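Local coordinates for protein interacting with Hsp90 1 (Saccharomyces cerevisiae, PDB 4CHH), which takes part in pre-rRNA processing, belongs to the R2TP complex and binds Hsp90, and is represented here by its N-terminal PIH1 domain, at residues K52-R57 with E109-D114; K43-N48 with S148-R153. All blocks are in the same frame, centred on the assembly; numbering follows the deposited sequence. Where two conformers were deposited one is given.

Contact 1: K52-R57 with E109-D114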
ATOM      1  N   LYS A  52       5.475  12.211  16.233  1.00 15.54           N
ATOM      2  CA  LYS A  52       5.782  11.192  17.235  1.00 16.47           C
ATOM      3  C   LYS A  52       4.896   9.955  17.105  1.00 19.69           C
ATOM      4  O   LYS A  52       3.666  10.050  17.054  1.00 17.72           O
ATOM      5  CB  LYS A  52       5.648  11.755  18.659  1.00 18.79           C
ATOM      6  CG  LYS A  52       6.481  13.004  18.928  1.00 19.69           C
ATOM      7  CD  LYS A  52       6.115  13.585  20.288  1.00 28.93           C
ATOM      8  CE  LYS A  52       6.471  15.041  20.418  1.00 37.70           C
ATOM      9  NZ  LYS A  52       5.963  15.619  21.690  1.00 54.20           N
ATOM     10  N   LEU A  53       5.545   8.801  17.043  1.00 18.44           N
ATOM     11  CA  LEU A  53       4.922   7.474  17.038  1.00 18.63           C
ATOM     12  C   LEU A  53       5.611   6.653  18.117  1.00 23.80           C
ATOM     13  O   LEU A  53       6.754   6.956  18.464  1.00 24.02           O
ATOM     14  CB  LEU A  53       5.002   6.782  15.664  1.00 17.61           C
ATOM     15  CG  LEU A  53       4.219   7.403  14.467  1.00 22.15           C
ATOM     16  CD1 LEU A  53       4.350   6.506  13.226  1.00 22.07           C
ATOM     17  CD2 LEU A  53       2.727   7.614  14.795  1.00 20.12           C
ATOM     18  N   GLN A  54       4.906   5.686  18.696  1.00 20.59           N
ATOM     19  CA  GLN A  54       5.468   4.790  19.716  1.00 20.65           C
ATOM     20  C   GLN A  54       6.060   3.537  19.058  1.00 22.06           C
ATOM     21  O   GLN A  54       5.326   2.796  18.407  1.00 19.38           O
ATOM     22  CB  GLN A  54       4.379   4.375  20.736  1.00 22.13           C
ATOM     23  CG  GLN A  54       3.713   5.537  21.449  1.00 34.12           C
ATOM     24  CD  GLN A  54       2.716   5.062  22.473  1.00 57.86           C
ATOM     25  OE1 GLN A  54       1.774   4.316  22.175  1.00 50.26           O
ATOM     26  NE2 GLN A  54       2.900   5.493  23.706  1.00 57.36           N
ATOM     27  N   ASP A  55       7.372   3.283  19.239  1.00 20.35           N
ATOM     28  CA  ASP A  55       8.026   2.073  18.719  1.00 21.57           C
ATOM     29  C   ASP A  55       7.383   0.799  19.278  1.00 23.35           C
ATOM     30  O   ASP A  55       6.918   0.786  20.427  1.00 20.90           O
ATOM     31  CB  ASP A  55       9.523   2.065  19.076  1.00 25.02           C
ATOM     32  CG  ASP A  55      10.315   3.255  18.570  1.00 38.61           C
ATOM     33  OD1 ASP A  55       9.804   3.978  17.679  1.00 38.56           O
ATOM     34  OD2 ASP A  55      11.447   3.460  19.055  1.00 48.85           O
ATOM     35  N   GLY A  56       7.318  -0.229  18.441  1.00 20.17           N
ATOM     36  CA  GLY A  56       6.789  -1.528  18.837  1.00 20.12           C
ATOM     37  C   GLY A  56       5.294  -1.703  18.665  1.00 22.69           C
ATOM     38  O   GLY A  56       4.782  -2.806  18.853  1.00 22.36           O
ATOM     39  N   ARG A  57       4.587  -0.644  18.279  1.00 17.87           N
ATOM     40  CA  ARG A  57       3.150  -0.742  18.066  1.00 17.39           C
ATOM     41  C   ARG A  57       2.837  -1.468  16.763  1.00 19.12           C
ATOM     42  O   ARG A  57       3.638  -1.434  15.823  1.00 15.69           O
ATOM     43  CB  ARG A  57       2.479   0.640  18.076  1.00 19.34           C
ATOM     44  CG  ARG A  57       2.648   1.397  19.401  1.00 25.09           C
ATOM     45  CD  ARG A  57       1.849   0.784  20.527  1.00 37.01           C
ATOM     46  NE  ARG A  57       2.107   1.434  21.807  1.00 47.29           N
ATOM     47  CZ  ARG A  57       2.862   0.910  22.765  1.00 67.30           C
ATOM     48  NH1 ARG A  57       3.457  -0.265  22.586  1.00 59.38           N
ATOM     49  NH2 ARG A  57       3.031   1.557  23.911  1.00 53.22           N
ATOM     50  N   GLU A 109      -2.143   2.030  21.022  1.00 26.95           N
ATOM     51  CA  GLU A 109      -2.129   2.621  19.681  1.00 26.66           C
ATOM     52  C   GLU A 109      -1.682   1.652  18.590  1.00 28.30           C
ATOM     53  O   GLU A 109      -0.743   0.888  18.797  1.00 28.76           O
ATOM     54  CB  GLU A 109      -1.154   3.816  19.642  1.00 27.74           C
ATOM     55  CG  GLU A 109      -1.607   5.047  20.387  1.00 35.13           C
ATOM     56  CD  GLU A 109      -0.722   6.269  20.222  1.00 47.99           C
ATOM     57  OE1 GLU A 109       0.407   6.153  19.685  1.00 33.62           O
ATOM     58  OE2 GLU A 109      -1.174   7.357  20.639  1.00 35.69           O
ATOM     59  N   CYS A 110      -2.347   1.715  17.430  1.00 25.07           N
ATOM     60  CA  CYS A 110      -1.919   0.980  16.248  0.53 24.38           C
ATOM     61  C   CYS A 110      -2.065   1.917  15.036  1.00 25.86           C
ATOM     62  O   CYS A 110      -2.930   2.799  15.014  1.00 25.02           O
ATOM     63  CB  CYS A 110      -2.612  -0.374  16.074  0.53 24.65           C
ATOM     64  SG  CYS A 110      -4.233  -0.319  15.278  0.53 28.84           S
ATOM     65  N   TYR A 111      -1.125   1.805  14.095  1.00 18.95           N
ATOM     66  CA  TYR A 111      -1.054   2.726  12.960  1.00 17.43           C
ATOM     67  C   TYR A 111      -1.486   2.071  11.693  1.00 19.55           C
ATOM     68  O   TYR A 111      -1.175   0.914  11.439  1.00 20.59           O
ATOM     69  CB  TYR A 111       0.344   3.343  12.842  1.00 18.01           C
ATOM     70  CG  TYR A 111       0.819   3.851  14.182  1.00 19.84           C
ATOM     71  CD1 TYR A 111       0.114   4.844  14.867  1.00 21.13           C
ATOM     72  CD2 TYR A 111       1.921   3.285  14.809  1.00 20.13           C
ATOM     73  CE1 TYR A 111       0.500   5.253  16.139  1.00 20.39           C
ATOM     74  CE2 TYR A 111       2.352   3.733  16.053  1.00 20.54           C
ATOM     75  CZ  TYR A 111       1.630   4.703  16.723  1.00 22.60           C
ATOM     76  OH  TYR A 111       2.062   5.117  17.949  1.00 19.61           O
ATOM     77  N   VAL A 112      -2.301   2.793  10.942  1.00 13.69           N
ATOM     78  CA  VAL A 112      -2.945   2.289   9.737  1.00 13.83           C
ATOM     79  C   VAL A 112      -2.625   3.179   8.529  1.00 19.09           C
ATOM     80  O   VAL A 112      -2.782   4.393   8.593  1.00 19.06           O
ATOM     81  CB  VAL A 112      -4.487   2.162   9.961  1.00 17.52           C
ATOM     82  CG1 VAL A 112      -5.201   1.615   8.730  1.00 18.09           C
ATOM     83  CG2 VAL A 112      -4.813   1.311  11.193  1.00 16.37           C
ATOM     84  N   TRP A 113      -2.206   2.549   7.425  1.00 15.77           N
ATOM     85  CA  TRP A 113      -1.977   3.195   6.130  1.00 15.26           C
ATOM     86  C   TRP A 113      -2.793   2.501   5.079  1.00 16.89           C
ATOM     87  O   TRP A 113      -2.989   1.285   5.161  1.00 16.37           O
ATOM     88  CB  TRP A 113      -0.498   3.088   5.695  1.00 14.12           C
ATOM     89  CG  TRP A 113       0.475   4.025   6.322  1.00 14.84           C
ATOM     90  CD1 TRP A 113       0.945   5.182   5.775  1.00 16.92           C
ATOM     91  CD2 TRP A 113       1.287   3.772   7.490  1.00 14.84           C
ATOM     92  NE1 TRP A 113       1.961   5.695   6.555  1.00 16.05           N
ATOM     93  CE2 TRP A 113       2.198   4.850   7.607  1.00 17.51           C
ATOM     94  CE3 TRP A 113       1.322   2.748   8.455  1.00 16.16           C
ATOM     95  CZ2 TRP A 113       3.121   4.948   8.660  1.00 17.00           C
ATOM     96  CZ3 TRP A 113       2.249   2.833   9.495  1.00 18.03           C
ATOM     97  CH2 TRP A 113       3.145   3.915   9.585  1.00 18.55           C
ATOM     98  N   ASP A 114      -3.205   3.232   4.048  1.00 12.49           N
ATOM     99  CA  ASP A 114      -3.869   2.598   2.901  1.00 10.93           C
ATOM    100  C   ASP A 114      -2.883   2.656   1.744  1.00 14.01           C
ATOM    101  O   ASP A 114      -2.262   3.697   1.545  1.00 13.96           O
ATOM    102  CB  ASP A 114      -5.204   3.267   2.512  1.00 11.16           C
ATOM    103  CG  ASP A 114      -6.217   3.412   3.639  1.00 24.60           C
ATOM    104  OD1 ASP A 114      -6.335   2.480   4.460  1.00 25.24           O
ATOM    105  OD2 ASP A 114      -6.881   4.470   3.707  1.00 26.85           O
TER
HETATM  106  O   HOH W   1       2.199   8.865  19.583  1.00 40.60           O
HETATM  107  O   HOH W   2      -0.299   3.110  23.321  1.00 43.45           O
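The phenol of Tyr-111 reaches the loop at its hydroxyl, where the backbone N-H of Gln-54 comes in almost straight (174°), with Gln-54 N 3.0 Å from Tyr-111 OH. The same hydroxyl donates to Glu-109 OE1, two residues back on its own strand, at 2.6 Å from Tyr-111 OH and nearly along the C-O axis of the carboxylate. Leu-53 lies over one face of the ring in a CH-pi contact, its CD2 3.7 Å from the ring centroid and displaced toward the rim. Carbonyl O of Gln-54 sits at the ring edge, in plane, while Arg-57 packs CB obliquely against Tyr-111 CE2. A phenylalanine in place of Tyr-111 would probably leave the Gln-54 N-H without its acceptor and Glu-109 OE1 without its hydroxyl donor.

The loop, which links strand 29-47 to strand 58-66, forms a type II beta turn over Gln-54 to Arg-57, and strand 109-118 of the mixed sheet carries the tyrosine. Bent at chi2 (-70°), the Arg-57 chain brings CD to 3.1 Å from Glu-109 O and turns NE back across the turn to Gln-54 OE1, 2.9 Å from Arg-57 NE. That donor stands above the amide carbonyl plane. One water bridges Gln-54 OE1 to Glu-109 N; another donates to Lys-52 O and Glu-109 OE1. Farther out, Tyr-111 packs on Leu-44 and Met-101.

Contact 2: K43-N48 with S148-R153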
ATOM      1  N   LYS A  43       4.755  -4.573  12.430  1.00 15.02           N
ATOM      2  CA  LYS A  43       5.198  -3.934  13.657  1.00 15.21           C
ATOM      3  C   LYS A  43       6.061  -2.696  13.348  1.00 17.57           C
ATOM      4  O   LYS A  43       6.932  -2.745  12.480  1.00 15.58           O
ATOM      5  CB  LYS A  43       6.012  -4.985  14.454  1.00 16.81           C
ATOM      6  CG  LYS A  43       6.246  -4.618  15.903  1.00 28.68           C
ATOM      7  CD  LYS A  43       6.953  -5.742  16.656  1.00 29.96           C
ATOM      8  CE  LYS A  43       7.348  -5.301  18.040  1.00 37.61           C
ATOM      9  NZ  LYS A  43       6.169  -5.186  18.942  1.00 43.05           N
ATOM     10  N   LEU A  44       5.832  -1.599  14.058  1.00 15.66           N
ATOM     11  CA  LEU A  44       6.667  -0.394  13.872  1.00 14.92           C
ATOM     12  C   LEU A  44       8.017  -0.577  14.627  1.00 20.68           C
ATOM     13  O   LEU A  44       8.002  -0.755  15.839  1.00 21.35           O
ATOM     14  CB  LEU A  44       5.908   0.832  14.404  1.00 14.44           C
ATOM     15  CG  LEU A  44       6.640   2.194  14.376  1.00 18.06           C
ATOM     16  CD1 LEU A  44       6.893   2.665  12.957  1.00 17.69           C
ATOM     17  CD2 LEU A  44       5.847   3.239  15.149  1.00 18.17           C
ATOM     18  N   LEU A  45       9.164  -0.579  13.931  1.00 17.46           N
ATOM     19  CA  LEU A  45      10.426  -0.758  14.660  1.00 18.50           C
ATOM     20  C   LEU A  45      10.991   0.589  15.118  1.00 24.48           C
ATOM     21  O   LEU A  45      11.539   0.687  16.221  1.00 24.03           O
ATOM     22  CB  LEU A  45      11.476  -1.531  13.846  1.00 17.77           C
ATOM     23  CG  LEU A  45      11.097  -2.965  13.417  1.00 21.27           C
ATOM     24  CD1 LEU A  45      12.224  -3.589  12.604  1.00 20.25           C
ATOM     25  CD2 LEU A  45      10.695  -3.866  14.634  1.00 22.94           C
ATOM     26  N   SER A  46      10.893   1.610  14.270  1.00 21.43           N
ATOM     27  CA  SER A  46      11.390   2.946  14.623  1.00 21.66           C
ATOM     28  C   SER A  46      10.679   3.984  13.788  1.00 23.11           C
ATOM     29  O   SER A  46      10.147   3.645  12.748  1.00 20.34           O
ATOM     30  CB  SER A  46      12.910   3.036  14.467  1.00 24.86           C
ATOM     31  OG  SER A  46      13.276   2.869  13.115  1.00 29.50           O
ATOM     32  N   ALA A  47      10.616   5.226  14.287  1.00 21.03           N
ATOM     33  CA  ALA A  47       9.931   6.362  13.689  1.00 21.46           C
ATOM     34  C   ALA A  47      10.879   7.558  13.746  1.00 27.20           C
ATOM     35  O   ALA A  47      11.199   8.037  14.826  1.00 30.05           O
ATOM     36  CB  ALA A  47       8.640   6.638  14.462  1.00 21.75           C
ATOM     37  N   ASN A  48      11.383   7.988  12.600  1.00 20.62           N
ATOM     38  CA  ASN A  48      12.384   9.036  12.526  1.00 19.16           C
ATOM     39  C   ASN A  48      11.813  10.254  11.780  1.00 20.90           C
ATOM     40  O   ASN A  48      12.565  11.083  11.263  1.00 22.81           O
ATOM     41  CB  ASN A  48      13.650   8.426  11.826  1.00 21.64           C
ATOM     42  CG  ASN A  48      14.118   7.136  12.522  1.00 47.06           C
ATOM     43  OD1 ASN A  48      14.823   7.168  13.545  1.00 47.27           O
ATOM     44  ND2 ASN A  48      13.634   5.972  12.071  1.00 31.80           N
ATOM     45  N   SER A 148       8.968   8.163   7.071  1.00 17.18           N
ATOM     46  CA  SER A 148      10.268   7.883   7.738  1.00 16.87           C
ATOM     47  C   SER A 148      10.127   6.902   8.910  1.00 18.03           C
ATOM     48  O   SER A 148      10.643   7.146   9.996  1.00 16.26           O
ATOM     49  CB  SER A 148      10.953   9.156   8.220  1.00 17.93           C
ATOM     50  OG  SER A 148      11.391   9.884   7.094  1.00 18.62           O
ATOM     51  N   VAL A 149       9.448   5.781   8.669  1.00 15.33           N
ATOM     52  CA  VAL A 149       9.279   4.735   9.675  1.00 13.69           C
ATOM     53  C   VAL A 149      10.052   3.530   9.226  1.00 17.27           C
ATOM     54  O   VAL A 149      10.418   3.453   8.063  1.00 16.03           O
ATOM     55  CB  VAL A 149       7.769   4.395   9.939  1.00 16.65           C
ATOM     56  CG1 VAL A 149       7.029   5.610  10.503  1.00 15.26           C
ATOM     57  CG2 VAL A 149       7.060   3.840   8.686  1.00 15.91           C
ATOM     58  N   VAL A 150      10.311   2.585  10.143  1.00 15.79           N
ATOM     59  CA  VAL A 150      10.975   1.322   9.813  1.00 15.79           C
ATOM     60  C   VAL A 150       9.984   0.251  10.237  1.00 17.15           C
ATOM     61  O   VAL A 150       9.532   0.287  11.379  1.00 16.09           O
ATOM     62  CB  VAL A 150      12.399   1.166  10.439  1.00 20.17           C
ATOM     63  CG1 VAL A 150      12.983  -0.225  10.147  1.00 19.41           C
ATOM     64  CG2 VAL A 150      13.351   2.268   9.927  1.00 20.25           C
ATOM     65  N   LEU A 151       9.554  -0.618   9.300  1.00 13.63           N
ATOM     66  CA  LEU A 151       8.552  -1.664   9.604  1.00 13.74           C
ATOM     67  C   LEU A 151       9.194  -3.044   9.588  1.00 18.29           C
ATOM     68  O   LEU A 151      10.109  -3.267   8.816  1.00 17.90           O
ATOM     69  CB  LEU A 151       7.355  -1.595   8.615  1.00 12.68           C
ATOM     70  CG  LEU A 151       6.623  -0.205   8.535  1.00 13.26           C
ATOM     71  CD1 LEU A 151       5.572  -0.188   7.431  1.00 12.52           C
ATOM     72  CD2 LEU A 151       6.029   0.202   9.859  1.00 11.44           C
ATOM     73  N   CYS A 152       8.770  -3.934  10.489  1.00 16.43           N
ATOM     74  CA  CYS A 152       9.316  -5.294  10.618  1.00 17.57           C
ATOM     75  C   CYS A 152       8.900  -6.180   9.438  1.00 21.28           C
ATOM     76  O   CYS A 152       7.736  -6.187   9.048  1.00 21.15           O
ATOM     77  CB  CYS A 152       8.903  -5.931  11.947  1.00 17.59           C
ATOM     78  SG  CYS A 152       9.811  -7.454  12.331  1.00 21.48           S
ATOM     79  N   ARG A 153       9.876  -6.899   8.864  1.00 18.74           N
ATOM     80  CA  ARG A 153       9.690  -7.863   7.779  1.00 18.66           C
ATOM     81  C   ARG A 153       9.485  -9.279   8.363  1.00 22.51           C
ATOM     82  O   ARG A 153       9.055 -10.172   7.645  1.00 24.05           O
ATOM     83  CB  ARG A 153      10.902  -7.838   6.792  1.00 19.96           C
ATOM     84  CG  ARG A 153      11.182  -6.453   6.110  1.00 22.10           C
ATOM     85  CD  ARG A 153       9.965  -5.901   5.385  1.00 20.17           C
ATOM     86  NE  ARG A 153      10.291  -4.852   4.408  1.00 24.04           N
ATOM     87  CZ  ARG A 153      10.327  -3.551   4.661  1.00 22.99           C
ATOM     88  NH1 ARG A 153      10.122  -3.102   5.891  1.00 18.59           N
ATOM     89  NH2 ARG A 153      10.591  -2.685   3.687  1.00 19.18           N
TER
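A classic beta bulge sets two residues, Leu-45 and Ser-46, opposite the single Val-150, where the end of strand 29-47 pairs antiparallel with the short strand 149-151 that follows helix 129-147. Backbone bonds from Cys-152 N to Lys-43 O and from Asn-48 N to Ser-148 O close the ladder on either side of the bulge. Within it, Val-150 N gives to Ser-46 O at 2.8 Å from N to O, and Val-150 O takes two N-H groups, with Leu-45 N close at 2.7 Å from that oxygen and Ser-46 N only weakly bound at 3.5 Å from it. CA-H...O contacts from Leu-151 to Lys-43 O and from Val-149 to Ser-46 O add to the pairing.

Most of the apolar packing lies on the face of Leu-44, Ala-47, Val-149 and Leu-151, where Leu-44 crosses Val-149 at about a right angle and puts CD1 3.6 Å from Val-149 CB. With CG swung away from the backbone N (chi1 177°), Leu-44 also brings CD1 to 4.1 Å from Leu-151 CD2. This face is turned to the domain interior: Val-59 meets both leucines, and Trp-113 packs on Val-149. From the bulge, Leu-45 reaches along the partner strand and lays CD2 against Cys-152 CB at 3.8 Å.

Among the polar side chains, Arg-153 turns back to make a weak bond to Leu-151 O, while salt bridges tie its guanidinium to Glu-137 and Glu-144 of helix 129-147. On the face away from Leu-44, Ser-46 OG rests 3.2 Å from Val-150 CG2 and accepts a hydrogen bond from Asn-48 ND2, the oxygen lying near the amide plane, 3.3 Å from ND2.

Contact 1 is a surface contact with Tyr-111 as its buried residue, whereas contact 2 is partly buried, with one face turned inward. The first joins loop to strand by one backbone-to-hydroxyl bond, bridging waters and a methyl over a ring; the second is mainly backbone pairing backed by aliphatic side chains. The two belong to one sheet, and the residues of contact 1 fall in sequence between the two segments of contact 2. They meet directly: Gly-56 N probably bonds to Leu-44 O and Gly-56 O to Lys-43 NZ. Leu-44 serves both contacts, packing CD2 against Gln-54 O, 3.3 Å away, while its CD1 packs against 148-153.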